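PDB 6U8T: PfhB2 from Pasteurella multocida, which probably acts as a cysteine protease through its YopT-type domain, a member of the clan CA peptidases within a bacterial virulence toxin. Local coordinates for residues 20-23 / 24-27; 35-38 / 39-43; 189-192 / 193-197; 196-199 / 200-204. The protein carries 1 engineered substitution. All coordinates share one frame; numbering follows the deposited sequence.

Overall arrangement
Contacts 1, 2 and 3 lie within helices; contact 4 runs from the last turn of helix 187-201 into the turn that follows. Contacts 1 and 2 use helix 20-51; contacts 3 and 4 use helix 187-201 and share E196 and A197. Contact 2 is buried, its polar side chains bonded to backbone carbonyls, neighbouring elements and the second subunit; contact 4 is buried mainly through aromatic rings. Contacts 1 and 3 are partly buried: each has an apolar flank and a more exposed flank with a glutamate-lysine salt bridge, close in contact 1 and weak in contact 3. The two helices meet where K25 hydrogen-bonds to K201 O. Every contact touches the second subunit.

Contact 1. Residues 20-23 / 24-27; sequences KGEV and YKEI
From K20 to Y24 and from V23 to I27 the first turns of helix 20-51 are joined by regular i to i+4 backbone bonds, the last of them, I27 N to V23 O, 3.0 Å long. On one flank E22 and K25, three residues apart, run side by side and form a salt bridge. K25 NZ comes to E22 OE2 at 2.8 Å, on the syn side of the carboxylate and 23° out of its plane. Bends in both chains make this possible: E22 folds at chi2 (-49°), and K25 turns at chi3 (-72°) after its CG has passed G21 O at 3.4 Å. A glutamate suits this first turn, where its negative charge would be expected to favour the amino end of the helix. The same NZ hydrogen-bonds to K201 O, and so ties this turn to the end of helix 187-201. Another flank is apolar: V23 CG1 lies 4.1 Å from I27 CD1, and the two branched side chains cross obliquely. Their short aliphatic branches suit a surface that meets another subunit, for I27 packs on I27 of the second subunit and V23 on its H30. The ring of Y24 leads away from the preceding turn and packs on L156 of the second subunit. G21 is buried, its backbone hydrogen-bonded to N178; having no side chain, it lets the loop come close to the helix. This end of helix 20-51 is thus set between the loop 178-179, which follows strand 171-176, the end of helix 187-201 and the second subunit.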
ATOM      1  N   LYS C  20      14.059  11.133   0.495  1.00 40.95           N
ATOM      2  CA  LYS C  20      12.756  10.621  -0.019  1.00 42.16           C
ATOM      3  C   LYS C  20      12.177   9.571   0.947  1.00 38.10           C
ATOM      4  O   LYS C  20      10.929   9.448   0.981  1.00 39.16           O
ATOM      5  CB  LYS C  20      12.898  10.129  -1.459  1.00 44.78           C
ATOM      6  CG  LYS C  20      13.290  11.220  -2.441  1.00 50.01           C
ATOM      7  CD  LYS C  20      12.347  12.394  -2.407  1.00 54.40           C
ATOM      8  CE  LYS C  20      12.409  13.184  -3.685  1.00 61.38           C
ATOM      9  NZ  LYS C  20      11.338  14.194  -3.722  1.00 68.21           N
ATOM     10  N   GLY C  21      13.033   8.929   1.748  1.00 37.79           N
ATOM     11  CA  GLY C  21      12.622   8.016   2.829  1.00 35.56           C
ATOM     12  C   GLY C  21      11.824   8.725   3.915  1.00 33.43           C
ATOM     13  O   GLY C  21      10.848   8.144   4.392  1.00 32.06           O
ATOM     14  N   GLU C  22      12.223   9.931   4.325  1.00 34.93           N
ATOM     15  CA  GLU C  22      11.488  10.707   5.375  1.00 34.32           C
ATOM     16  C   GLU C  22      10.110  11.105   4.856  1.00 30.46           C
ATOM     17  O   GLU C  22       9.131  10.967   5.606  1.00 30.80           O
ATOM     18  CB  GLU C  22      12.292  11.934   5.842  1.00 37.71           C
ATOM     19  CG  GLU C  22      13.479  11.566   6.714  1.00 41.92           C
ATOM     20  CD  GLU C  22      13.183  10.602   7.856  1.00 45.36           C
ATOM     21  OE1 GLU C  22      12.193  10.828   8.584  1.00 57.92           O
ATOM     22  OE2 GLU C  22      13.945   9.612   8.025  1.00 54.00           O
ATOM     23  N   VAL C  23      10.034  11.546   3.610  1.00 28.98           N
ATOM     24  CA  VAL C  23       8.743  11.802   2.914  1.00 28.67           C
ATOM     25  C   VAL C  23       7.906  10.505   2.931  1.00 27.69           C
ATOM     26  O   VAL C  23       6.704  10.585   3.252  1.00 26.58           O
ATOM     27  CB  VAL C  23       8.978  12.325   1.484  1.00 30.01           C
ATOM     28  CG1 VAL C  23       7.682  12.330   0.652  1.00 28.85           C
ATOM     29  CG2 VAL C  23       9.663  13.705   1.520  1.00 30.23           C
ATOM     30  N   TYR C  24       8.498   9.345   2.623  1.00 26.61           N
ATOM     31  CA  TYR C  24       7.747   8.068   2.593  1.00 26.54           C
ATOM     32  C   TYR C  24       7.181   7.749   3.994  1.00 26.49           C
ATOM     33  O   TYR C  24       6.045   7.269   4.095  1.00 24.39           O
ATOM     34  CB  TYR C  24       8.569   6.913   1.986  1.00 26.67           C
ATOM     35  CG  TYR C  24       7.756   5.654   1.927  1.00 25.96           C
ATOM     36  CD1 TYR C  24       6.714   5.551   1.031  1.00 26.51           C
ATOM     37  CD2 TYR C  24       7.904   4.645   2.856  1.00 26.56           C
ATOM     38  CE1 TYR C  24       5.931   4.410   0.958  1.00 26.77           C
ATOM     39  CE2 TYR C  24       7.072   3.541   2.863  1.00 27.18           C
ATOM     40  CZ  TYR C  24       6.087   3.415   1.907  1.00 27.52           C
ATOM     41  OH  TYR C  24       5.290   2.296   1.911  1.00 31.64           O
ATOM     42  N   LYS C  25       7.939   8.013   5.057  1.00 29.10           N
ATOM     43  CA  LYS C  25       7.461   7.744   6.443  1.00 30.80           C
ATOM     44  C   LYS C  25       6.271   8.659   6.804  1.00 28.36           C
ATOM     45  O   LYS C  25       5.360   8.194   7.497  1.00 25.25           O
ATOM     46  CB  LYS C  25       8.633   7.853   7.403  1.00 35.37           C
ATOM     47  CG  LYS C  25       9.643   6.711   7.269  1.00 41.48           C
ATOM     48  CD  LYS C  25      10.601   6.633   8.424  1.00 46.04           C
ATOM     49  CE  LYS C  25      11.630   7.734   8.443  1.00 53.34           C
ATOM     50  NZ  LYS C  25      12.798   7.366   9.297  1.00 58.51           N
ATOM     51  N   GLU C  26       6.261   9.898   6.318  1.00 28.27           N
ATOM     52  CA  GLU C  26       5.122  10.842   6.499  1.00 30.09           C
ATOM     53  C   GLU C  26       3.892  10.294   5.744  1.00 28.01           C
ATOM     54  O   GLU C  26       2.789  10.320   6.308  1.00 26.08           O
ATOM     55  CB  GLU C  26       5.482  12.252   6.009  1.00 33.52           C
ATOM     56  CG  GLU C  26       6.410  13.018   6.938  1.00 37.76           C
ATOM     57  CD  GLU C  26       5.886  13.129   8.358  1.00 42.14           C
ATOM     58  OE1 GLU C  26       4.672  13.506   8.555  1.00 42.37           O
ATOM     59  OE2 GLU C  26       6.684  12.852   9.284  1.00 53.19           O
ATOM     60  N   ILE C  27       4.095   9.747   4.543  1.00 28.05           N
ATOM     61  CA  ILE C  27       3.006   9.134   3.726  1.00 27.00           C
ATOM     62  C   ILE C  27       2.411   7.949   4.496  1.00 26.26           C
ATOM     63  O   ILE C  27       1.169   7.843   4.616  1.00 26.44           O
ATOM     64  CB  ILE C  27       3.532   8.745   2.342  1.00 27.41           C
ATOM     65  CG1 ILE C  27       3.864   9.974   1.492  1.00 29.50           C
ATOM     66  CG2 ILE C  27       2.537   7.849   1.645  1.00 27.94           C
ATOM     67  CD1 ILE C  27       4.590   9.665   0.174  1.00 28.84           C
TER

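Contact 2. Residues 35-38 / 39-43; sequences HGVS and ESTCA. Engineered in segment 35-38: S38 (natural residue Cys).
Between H35 and E39 and between S38 and C42, regular i to i+4 bonds of 2.9 Å carry helix 20-51 through its middle. The third link of the series is doubled: V37 O receives T41 N at 2.9 Å and T41 OG1 at 2.6 Å, the two donors reaching it from opposite faces of the carbonyl plane. A chi1 of -55° puts T41 OG1 beside its backbone N, within reach of the V37 carbonyl one turn back, and gives this buried hydroxyl an acceptor. Its OG1 also lies 3.9 Å from V37 CG1, the two side chains running alongside each other. E39 CB rests 3.4 Å from H35 O, and its carboxylate leaves the helix for a salt bridge to K151 and a bond to T98, while OE1 meets T162 of the second subunit; this buried acid is thereby amply satisfied. S40 is compact enough to lie close to helix 72-87, where OG bonds to I78 O. S38, an engineered serine in place of cysteine, bonds through OG to Q34 O and packs on H161 of the second subunit. The natural cysteine would probably lie against this H161, a cysteine-histidine proximity as in clan CA peptidases. H35 meets F85 edge-to-face. Helix 72-87 lies along V37, S40 and T41, helix 91-104 packs on E39 and A43, and strand 160-168 of the second subunit adjoins S38, E39 and C42.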
ATOM      1  N   HIS C  35      -6.887   5.618   7.629  1.00 18.18           N
ATOM      2  CA  HIS C  35      -7.626   4.361   7.895  1.00 17.69           C
ATOM      3  C   HIS C  35      -8.520   4.561   9.134  1.00 17.78           C
ATOM      4  O   HIS C  35      -9.715   4.227   9.080  1.00 16.09           O
ATOM      5  CB  HIS C  35      -6.683   3.155   7.971  1.00 17.85           C
ATOM      6  CG  HIS C  35      -7.417   1.875   8.205  1.00 18.77           C
ATOM      7  ND1 HIS C  35      -6.937   0.889   9.035  1.00 19.31           N
ATOM      8  CD2 HIS C  35      -8.645   1.460   7.795  1.00 19.12           C
ATOM      9  CE1 HIS C  35      -7.789  -0.107   9.076  1.00 19.84           C
ATOM     10  NE2 HIS C  35      -8.847   0.210   8.328  1.00 20.36           N
ATOM     11  N   GLY C  36      -7.951   5.094  10.208  1.00 18.12           N
ATOM     12  CA  GLY C  36      -8.678   5.476  11.434  1.00 17.72           C
ATOM     13  C   GLY C  36      -9.912   6.327  11.125  1.00 16.45           C
ATOM     14  O   GLY C  36     -11.025   6.024  11.658  1.00 15.23           O
ATOM     15  N   VAL C  37      -9.714   7.367  10.313  1.00 15.32           N
ATOM     16  CA  VAL C  37     -10.780   8.355   9.984  1.00 15.18           C
ATOM     17  C   VAL C  37     -11.853   7.661   9.122  1.00 14.35           C
ATOM     18  O   VAL C  37     -13.022   7.944   9.320  1.00 13.61           O
ATOM     19  CB  VAL C  37     -10.210   9.588   9.259  1.00 15.16           C
ATOM     20  CG1 VAL C  37     -11.314  10.521   8.793  1.00 14.88           C
ATOM     21  CG2 VAL C  37      -9.242  10.328  10.150  1.00 15.84           C
ATOM     22  N   SER C  38     -11.441   6.816   8.188  1.00 13.94           N
ATOM     23  CA  SER C  38     -12.334   6.126   7.236  1.00 14.49           C
ATOM     24  C   SER C  38     -13.209   5.129   7.994  1.00 14.64           C
ATOM     25  O   SER C  38     -14.452   5.164   7.819  1.00 14.57           O
ATOM     26  CB  SER C  38     -11.533   5.490   6.120  1.00 15.17           C
ATOM     27  OG  SER C  38     -11.050   6.545   5.248  1.00 15.93           O
ATOM     28  N   GLU C  39     -12.584   4.322   8.846  1.00 14.54           N
ATOM     29  CA  GLU C  39     -13.250   3.328   9.719  1.00 14.75           C
ATOM     30  C   GLU C  39     -14.257   4.050  10.613  1.00 14.04           C
ATOM     31  O   GLU C  39     -15.447   3.685  10.580  1.00 15.47           O
ATOM     32  CB  GLU C  39     -12.231   2.554  10.554  1.00 16.81           C
ATOM     33  CG  GLU C  39     -12.859   1.562  11.514  1.00 19.81           C
ATOM     34  CD  GLU C  39     -13.321   0.249  10.888  1.00 21.77           C
ATOM     35  OE1 GLU C  39     -13.215   0.125   9.645  1.00 22.73           O
ATOM     36  OE2 GLU C  39     -13.804  -0.662  11.659  1.00 24.47           O
ATOM     37  N   SER C  40     -13.818   5.069  11.353  1.00 12.88           N
ATOM     38  CA  SER C  40     -14.674   5.794  12.313  1.00 12.47           C
ATOM     39  C   SER C  40     -15.833   6.447  11.545  1.00 12.07           C
ATOM     40  O   SER C  40     -16.986   6.374  12.047  1.00 12.72           O
ATOM     41  CB  SER C  40     -13.878   6.804  13.105  1.00 12.81           C
ATOM     42  OG  SER C  40     -14.724   7.554  13.966  1.00 12.84           O
ATOM     43  N   THR C  41     -15.581   7.041  10.367  1.00 11.22           N
ATOM     44  CA  THR C  41     -16.617   7.752   9.592  1.00 10.92           C
ATOM     45  C   THR C  41     -17.663   6.752   9.080  1.00 10.64           C
ATOM     46  O   THR C  41     -18.838   7.047   9.216  1.00 10.61           O
ATOM     47  CB  THR C  41     -16.071   8.519   8.387  1.00 10.82           C
ATOM     48  OG1 THR C  41     -15.052   9.420   8.814  1.00 10.85           O
ATOM     49  CG2 THR C  41     -17.194   9.274   7.680  1.00 10.97           C
ATOM     50  N   CYS C  42     -17.226   5.614   8.537  1.00 10.06           N
ATOM     51  CA  CYS C  42     -18.122   4.552   8.050  1.00 10.00           C
ATOM     52  C   CYS C  42     -18.973   4.021   9.215  1.00 10.79           C
ATOM     53  O   CYS C  42     -20.197   3.836   9.014  1.00 10.98           O
ATOM     54  CB  CYS C  42     -17.350   3.442   7.346  1.00  9.43           C
ATOM     55  SG  CYS C  42     -16.774   3.947   5.709  0.89  8.80           S
ATOM     56  N   ALA C  43     -18.384   3.818  10.396  1.00 11.43           N
ATOM     57  CA  ALA C  43     -19.146   3.399  11.587  1.00 12.40           C
ATOM     58  C   ALA C  43     -20.246   4.421  11.845  1.00 13.36           C
ATOM     59  O   ALA C  43     -21.398   4.023  12.067  1.00 14.53           O
ATOM     60  CB  ALA C  43     -18.245   3.253  12.795  1.00 12.65           C
TER

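Contact 3. Residues 189-192 / 193-197; sequences KFES and WLKEA
F190 and L194, one turn apart on helix 187-201, make the main apolar contact: F190 CZ is 3.7 Å from L194 CD2, and L194 CB lies over one face of the phenyl ring. Both side chains start anti to the backbone N and run alongside each other in one direction, L194 presenting both methyls to the end of the ring. W193 joins them more loosely, its CZ3 4.3 Å from F190 CE1. The wide indole suits a buried place among rings, for it also meets F184 and F198. F190 and L194 face the second subunit, packing on its L140 and T136 respectively.

Among the backbone bonds, F190 O to L194 N (2.9 Å) and S192 O to E196 N (2.7 Å) keep the alpha-helical spacing, and then the helix widens. W193 O takes A197 N at 3.0 Å and probably also F198 N, and L194 O probably takes W199 N, the last two donors five residues on. This is a pi-type turn, a local bulge that adds a residue to the turn and shifts the side chains that follow round the helix axis.

Charged chains occupy the more exposed flank. E191 and K195 extend side by side, and K195 NZ reaches E191 OE2 only at 3.5 Å, a weak salt bridge; the stronger partner of this ammonium is S133 of the second subunit. E196, whose CB rests 3.1 Å from S192 O, directs OE1 to Y8. S192, small enough to lie beside it and against Y8, turns its OG back to Q188 O.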
ATOM      1  N   LYS C 189      27.667  -7.468  11.057  1.00 70.69           N
ATOM      2  CA  LYS C 189      27.336  -6.070  11.418  1.00 70.41           C
ATOM      3  C   LYS C 189      26.211  -5.561  10.506  1.00 67.61           C
ATOM      4  O   LYS C 189      25.270  -4.933  11.032  1.00 66.78           O
ATOM      5  CB  LYS C 189      28.599  -5.213  11.384  1.00 71.88           C
ATOM      6  CG  LYS C 189      29.507  -5.446  12.580  1.00 76.29           C
ATOM      7  CD  LYS C 189      30.776  -4.636  12.534  1.00 78.92           C
ATOM      8  CE  LYS C 189      31.697  -4.940  13.689  1.00 82.48           C
ATOM      9  NZ  LYS C 189      33.115  -4.775  13.294  1.00 86.29           N
ATOM     10  N   PHE C 190      26.283  -5.856   9.206  1.00 66.57           N
ATOM     11  CA  PHE C 190      25.224  -5.525   8.218  1.00 63.29           C
ATOM     12  C   PHE C 190      23.907  -6.235   8.571  1.00 62.13           C
ATOM     13  O   PHE C 190      22.858  -5.581   8.572  1.00 57.79           O
ATOM     14  CB  PHE C 190      25.650  -5.871   6.790  1.00 61.32           C
ATOM     15  CG  PHE C 190      24.528  -5.737   5.795  1.00 57.71           C
ATOM     16  CD1 PHE C 190      24.109  -4.485   5.367  1.00 55.76           C
ATOM     17  CD2 PHE C 190      23.851  -6.855   5.335  1.00 56.03           C
ATOM     18  CE1 PHE C 190      23.060  -4.354   4.467  1.00 54.06           C
ATOM     19  CE2 PHE C 190      22.792  -6.719   4.448  1.00 54.79           C
ATOM     20  CZ  PHE C 190      22.407  -5.474   4.005  1.00 52.50           C
ATOM     21  N   GLU C 191      23.953  -7.540   8.843  1.00 64.13           N
ATOM     22  CA  GLU C 191      22.744  -8.366   9.070  1.00 63.21           C
ATOM     23  C   GLU C 191      22.014  -7.855  10.315  1.00 61.10           C
ATOM     24  O   GLU C 191      20.788  -7.647  10.230  1.00 59.73           O
ATOM     25  CB  GLU C 191      23.126  -9.838   9.191  1.00 68.23           C
ATOM     26  CG  GLU C 191      21.940 -10.739   9.450  1.00 71.32           C
ATOM     27  CD  GLU C 191      22.206 -12.220   9.185  1.00 78.59           C
ATOM     28  OE1 GLU C 191      22.871 -12.571   8.170  1.00 81.67           O
ATOM     29  OE2 GLU C 191      21.747 -13.033   9.999  1.00 86.54           O
ATOM     30  N   SER C 192      22.725  -7.633  11.426  1.00 60.92           N
ATOM     31  CA  SER C 192      22.125  -7.146  12.697  1.00 59.56           C
ATOM     32  C   SER C 192      21.497  -5.772  12.477  1.00 56.70           C
ATOM     33  O   SER C 192      20.359  -5.604  12.866  1.00 56.17           O
ATOM     34  CB  SER C 192      23.119  -7.111  13.793  1.00 61.76           C
ATOM     35  OG  SER C 192      23.716  -8.380  13.874  1.00 63.99           O
ATOM     36  N   TRP C 193      22.222  -4.845  11.854  1.00 56.25           N
ATOM     37  CA  TRP C 193      21.757  -3.470  11.556  1.00 54.12           C
ATOM     38  C   TRP C 193      20.501  -3.513  10.695  1.00 54.11           C
ATOM     39  O   TRP C 193      19.560  -2.798  11.030  1.00 53.32           O
ATOM     40  CB  TRP C 193      22.839  -2.660  10.858  1.00 56.07           C
ATOM     41  CG  TRP C 193      22.335  -1.344  10.372  1.00 55.04           C
ATOM     42  CD1 TRP C 193      22.172  -0.197  11.097  1.00 55.50           C
ATOM     43  CD2 TRP C 193      21.899  -1.041   9.042  1.00 52.83           C
ATOM     44  NE1 TRP C 193      21.702   0.805  10.294  1.00 54.20           N
ATOM     45  CE2 TRP C 193      21.530   0.319   9.030  1.00 53.16           C
ATOM     46  CE3 TRP C 193      21.818  -1.770   7.858  1.00 53.22           C
ATOM     47  CZ2 TRP C 193      21.086   0.953   7.877  1.00 51.96           C
ATOM     48  CZ3 TRP C 193      21.352  -1.153   6.721  1.00 52.12           C
ATOM     49  CH2 TRP C 193      20.993   0.190   6.736  1.00 51.86           C
ATOM     50  N   LEU C 194      20.490  -4.307   9.628  1.00 53.83           N
ATOM     51  CA  LEU C 194      19.358  -4.405   8.686  1.00 51.86           C
ATOM     52  C   LEU C 194      18.130  -4.924   9.447  1.00 54.98           C
ATOM     53  O   LEU C 194      17.060  -4.283   9.329  1.00 53.64           O
ATOM     54  CB  LEU C 194      19.718  -5.325   7.520  1.00 51.59           C
ATOM     55  CG  LEU C 194      18.814  -5.175   6.295  1.00 49.39           C
ATOM     56  CD1 LEU C 194      19.071  -3.850   5.594  1.00 48.50           C
ATOM     57  CD2 LEU C 194      18.995  -6.311   5.314  1.00 49.32           C
ATOM     58  N   LYS C 195      18.292  -5.987  10.236  1.00 58.15           N
ATOM     59  CA  LYS C 195      17.170  -6.675  10.926  1.00 58.76           C
ATOM     60  C   LYS C 195      16.720  -5.882  12.157  1.00 57.49           C
ATOM     61  O   LYS C 195      15.524  -5.808  12.376  1.00 60.37           O
ATOM     62  CB  LYS C 195      17.584  -8.100  11.319  1.00 62.69           C
ATOM     63  CG  LYS C 195      17.940  -9.001  10.141  1.00 64.27           C
ATOM     64  CD  LYS C 195      18.135 -10.449  10.511  1.00 67.24           C
ATOM     65  CE  LYS C 195      17.975 -11.374   9.320  1.00 70.49           C
ATOM     66  NZ  LYS C 195      18.297 -12.778   9.672  1.00 75.72           N
ATOM     67  N   GLU C 196      17.636  -5.312  12.936  1.00 61.20           N
ATOM     68  CA  GLU C 196      17.318  -4.772  14.286  1.00 59.85           C
ATOM     69  C   GLU C 196      17.068  -3.263  14.228  1.00 57.74           C
ATOM     70  O   GLU C 196      16.368  -2.798  15.122  1.00 57.86           O
ATOM     71  CB  GLU C 196      18.429  -5.068  15.285  1.00 62.01           C
ATOM     72  CG  GLU C 196      18.592  -6.542  15.629  1.00 65.88           C
ATOM     73  CD  GLU C 196      19.863  -6.840  16.430  1.00 74.53           C
ATOM     74  OE1 GLU C 196      20.468  -5.888  16.967  1.00 70.17           O
ATOM     75  OE2 GLU C 196      20.291  -8.020  16.485  1.00 83.74           O
ATOM     76  N   ALA C 197      17.584  -2.547  13.223  1.00 54.69           N
ATOM     77  CA  ALA C 197      17.552  -1.069  13.169  1.00 52.56           C
ATOM     78  C   ALA C 197      16.853  -0.596  11.891  1.00 51.81           C
ATOM     79  O   ALA C 197      15.785   0.017  12.002  1.00 50.23           O
ATOM     80  CB  ALA C 197      18.945  -0.522  13.282  1.00 56.86           C
TER

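Contact 4. Residues 196-199 / 200-204; sequences EAFW and EKSGY
F198 and S202 meet through a CH-pi contact: S202 CB stands 3.9 Å from the centroid of the F198 ring, only 12° off its normal. The same CB lies over the rim of one face of the Y204 ring, so a serine, with little bulk, fits between two aromatics. Those rings touch obliquely, F198 CZ 3.7 Å from Y204 CE2, with planes at 75°. W199 adds a third aromatic: its CZ3 is 3.7 Å from Y204 CB, near the plane of the Y204 ring, while the indole face is met by the Y204 carbonyl carbon.

Hydrogen bonds finish the helix. K201 N bonds to A197 O at 3.2 Å, a carbonyl that the aliphatic CB and CG of K201 also cover, and S202 N reaches F198 O at 2.8 Å. S202 OG, with chi1 at 63°, lies between its own backbone N and carbonyl carbon; there it accepts from Y204 N at 3.1 Å, forming an ST turn. The hydroxyl is also 2.9 Å from W199 O. G203 breaks the helical path with a positive phi, a conformation easy for glycine, and brings Y204 back over the last turn.

The polar ends of the large rings have partners beyond this turn: Y204 OH bonds to D176 at the end of strand 171-176, and W199 NE1 to S128 O of the second subunit. F198 packs edge-to-face on F174 of that same strand, A197 touches Y8, and the start of helix 20-51 comes up against K201, so the end of helix 187-201 is lodged between sheet, long helix and partner subunit.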
ATOM      1  N   GLU C 196      17.636  -5.312  12.936  1.00 61.20           N
ATOM      2  CA  GLU C 196      17.318  -4.772  14.286  1.00 59.85           C
ATOM      3  C   GLU C 196      17.068  -3.263  14.228  1.00 57.74           C
ATOM      4  O   GLU C 196      16.368  -2.798  15.122  1.00 57.86           O
ATOM      5  CB  GLU C 196      18.429  -5.068  15.285  1.00 62.01           C
ATOM      6  CG  GLU C 196      18.592  -6.542  15.629  1.00 65.88           C
ATOM      7  CD  GLU C 196      19.863  -6.840  16.430  1.00 74.53           C
ATOM      8  OE1 GLU C 196      20.468  -5.888  16.967  1.00 70.17           O
ATOM      9  OE2 GLU C 196      20.291  -8.020  16.485  1.00 83.74           O
ATOM     10  N   ALA C 197      17.584  -2.547  13.223  1.00 54.69           N
ATOM     11  CA  ALA C 197      17.552  -1.069  13.169  1.00 52.56           C
ATOM     12  C   ALA C 197      16.853  -0.596  11.891  1.00 51.81           C
ATOM     13  O   ALA C 197      15.785   0.017  12.002  1.00 50.23           O
ATOM     14  CB  ALA C 197      18.945  -0.522  13.282  1.00 56.86           C
ATOM     15  N   PHE C 198      17.403  -0.904  10.717  1.00 49.80           N
ATOM     16  CA  PHE C 198      16.956  -0.329   9.425  1.00 45.99           C
ATOM     17  C   PHE C 198      15.518  -0.749   9.115  1.00 44.07           C
ATOM     18  O   PHE C 198      14.720   0.116   8.715  1.00 40.52           O
ATOM     19  CB  PHE C 198      17.865  -0.741   8.269  1.00 46.57           C
ATOM     20  CG  PHE C 198      17.553  -0.040   6.974  1.00 45.74           C
ATOM     21  CD1 PHE C 198      17.741   1.328   6.850  1.00 44.87           C
ATOM     22  CD2 PHE C 198      17.045  -0.741   5.891  1.00 44.48           C
ATOM     23  CE1 PHE C 198      17.435   1.983   5.668  1.00 43.99           C
ATOM     24  CE2 PHE C 198      16.733  -0.085   4.714  1.00 43.55           C
ATOM     25  CZ  PHE C 198      16.943   1.271   4.602  1.00 43.65           C
ATOM     26  N   TRP C 199      15.187  -2.031   9.263  1.00 44.18           N
ATOM     27  CA  TRP C 199      13.932  -2.588   8.710  1.00 43.98           C
ATOM     28  C   TRP C 199      12.733  -1.837   9.279  1.00 45.67           C
ATOM     29  O   TRP C 199      11.917  -1.396   8.475  1.00 45.68           O
ATOM     30  CB  TRP C 199      13.870  -4.088   8.968  1.00 43.26           C
ATOM     31  CG  TRP C 199      12.771  -4.748   8.228  1.00 39.82           C
ATOM     32  CD1 TRP C 199      11.785  -5.501   8.774  1.00 40.19           C
ATOM     33  CD2 TRP C 199      12.525  -4.712   6.816  1.00 38.34           C
ATOM     34  NE1 TRP C 199      10.924  -5.945   7.801  1.00 39.04           N
ATOM     35  CE2 TRP C 199      11.361  -5.485   6.582  1.00 38.35           C
ATOM     36  CE3 TRP C 199      13.180  -4.145   5.721  1.00 38.18           C
ATOM     37  CZ2 TRP C 199      10.822  -5.654   5.305  1.00 35.80           C
ATOM     38  CZ3 TRP C 199      12.649  -4.330   4.458  1.00 37.46           C
ATOM     39  CH2 TRP C 199      11.487  -5.068   4.255  1.00 35.09           C
ATOM     40  N   GLU C 200      12.669  -1.642  10.599  1.00 48.85           N
ATOM     41  CA  GLU C 200      11.596  -0.866  11.277  1.00 51.27           C
ATOM     42  C   GLU C 200      11.740   0.630  10.983  1.00 47.31           C
ATOM     43  O   GLU C 200      10.774   1.223  10.525  1.00 46.63           O
ATOM     44  CB  GLU C 200      11.585  -1.122  12.782  1.00 57.22           C
ATOM     45  CG  GLU C 200      10.710  -2.305  13.157  1.00 67.90           C
ATOM     46  CD  GLU C 200      10.179  -2.282  14.582  1.00 81.25           C
ATOM     47  OE1 GLU C 200      10.989  -2.019  15.505  1.00 85.20           O
ATOM     48  OE2 GLU C 200       8.954  -2.515  14.764  1.00 86.82           O
ATOM     49  N   LYS C 201      12.899   1.217  11.227  1.00 50.42           N
ATOM     50  CA  LYS C 201      13.125   2.694  11.180  1.00 50.87           C
ATOM     51  C   LYS C 201      12.948   3.239   9.759  1.00 50.37           C
ATOM     52  O   LYS C 201      12.711   4.459   9.642  1.00 50.09           O
ATOM     53  CB  LYS C 201      14.509   3.074  11.695  1.00 51.55           C
ATOM     54  CG  LYS C 201      14.712   2.906  13.191  1.00 59.56           C
ATOM     55  CD  LYS C 201      16.012   3.559  13.656  1.00 70.45           C
ATOM     56  CE  LYS C 201      16.164   3.628  15.162  1.00 74.42           C
ATOM     57  NZ  LYS C 201      16.466   2.295  15.729  1.00 75.92           N
ATOM     58  N   SER C 202      13.027   2.394   8.727  1.00 42.80           N
ATOM     59  CA  SER C 202      12.963   2.809   7.304  1.00 39.03           C
ATOM     60  C   SER C 202      11.514   3.082   6.887  1.00 35.42           C
ATOM     61  O   SER C 202      11.321   3.813   5.894  1.00 34.01           O
ATOM     62  CB  SER C 202      13.560   1.751   6.414  1.00 38.66           C
ATOM     63  OG  SER C 202      12.813   0.543   6.512  1.00 38.00           O
ATOM     64  N   GLY C 203      10.554   2.404   7.526  1.00 34.18           N
ATOM     65  CA  GLY C 203       9.137   2.355   7.116  1.00 31.42           C
ATOM     66  C   GLY C 203       8.824   1.185   6.187  1.00 33.85           C
ATOM     67  O   GLY C 203       7.655   1.054   5.793  1.00 36.04           O
ATOM     68  N   TYR C 204       9.806   0.366   5.806  1.00 35.71           N
ATOM     69  CA  TYR C 204       9.611  -0.749   4.839  1.00 35.24           C
ATOM     70  C   TYR C 204       8.980  -1.969   5.541  1.00 34.95           C
ATOM     71  O   TYR C 204       8.459  -2.840   4.837  1.00 32.16           O
ATOM     72  CB  TYR C 204      10.932  -1.122   4.151  1.00 34.15           C
ATOM     73  CG  TYR C 204      11.677  -0.010   3.460  1.00 33.81           C
ATOM     74  CD1 TYR C 204      11.046   1.110   2.937  1.00 33.35           C
ATOM     75  CD2 TYR C 204      13.055  -0.080   3.327  1.00 34.77           C
ATOM     76  CE1 TYR C 204      11.764   2.129   2.315  1.00 33.86           C
ATOM     77  CE2 TYR C 204      13.787   0.923   2.706  1.00 35.10           C
ATOM     78  CZ  TYR C 204      13.138   2.027   2.187  1.00 35.38           C
ATOM     79  OH  TYR C 204      13.826   3.013   1.562  1.00 36.26           O
TER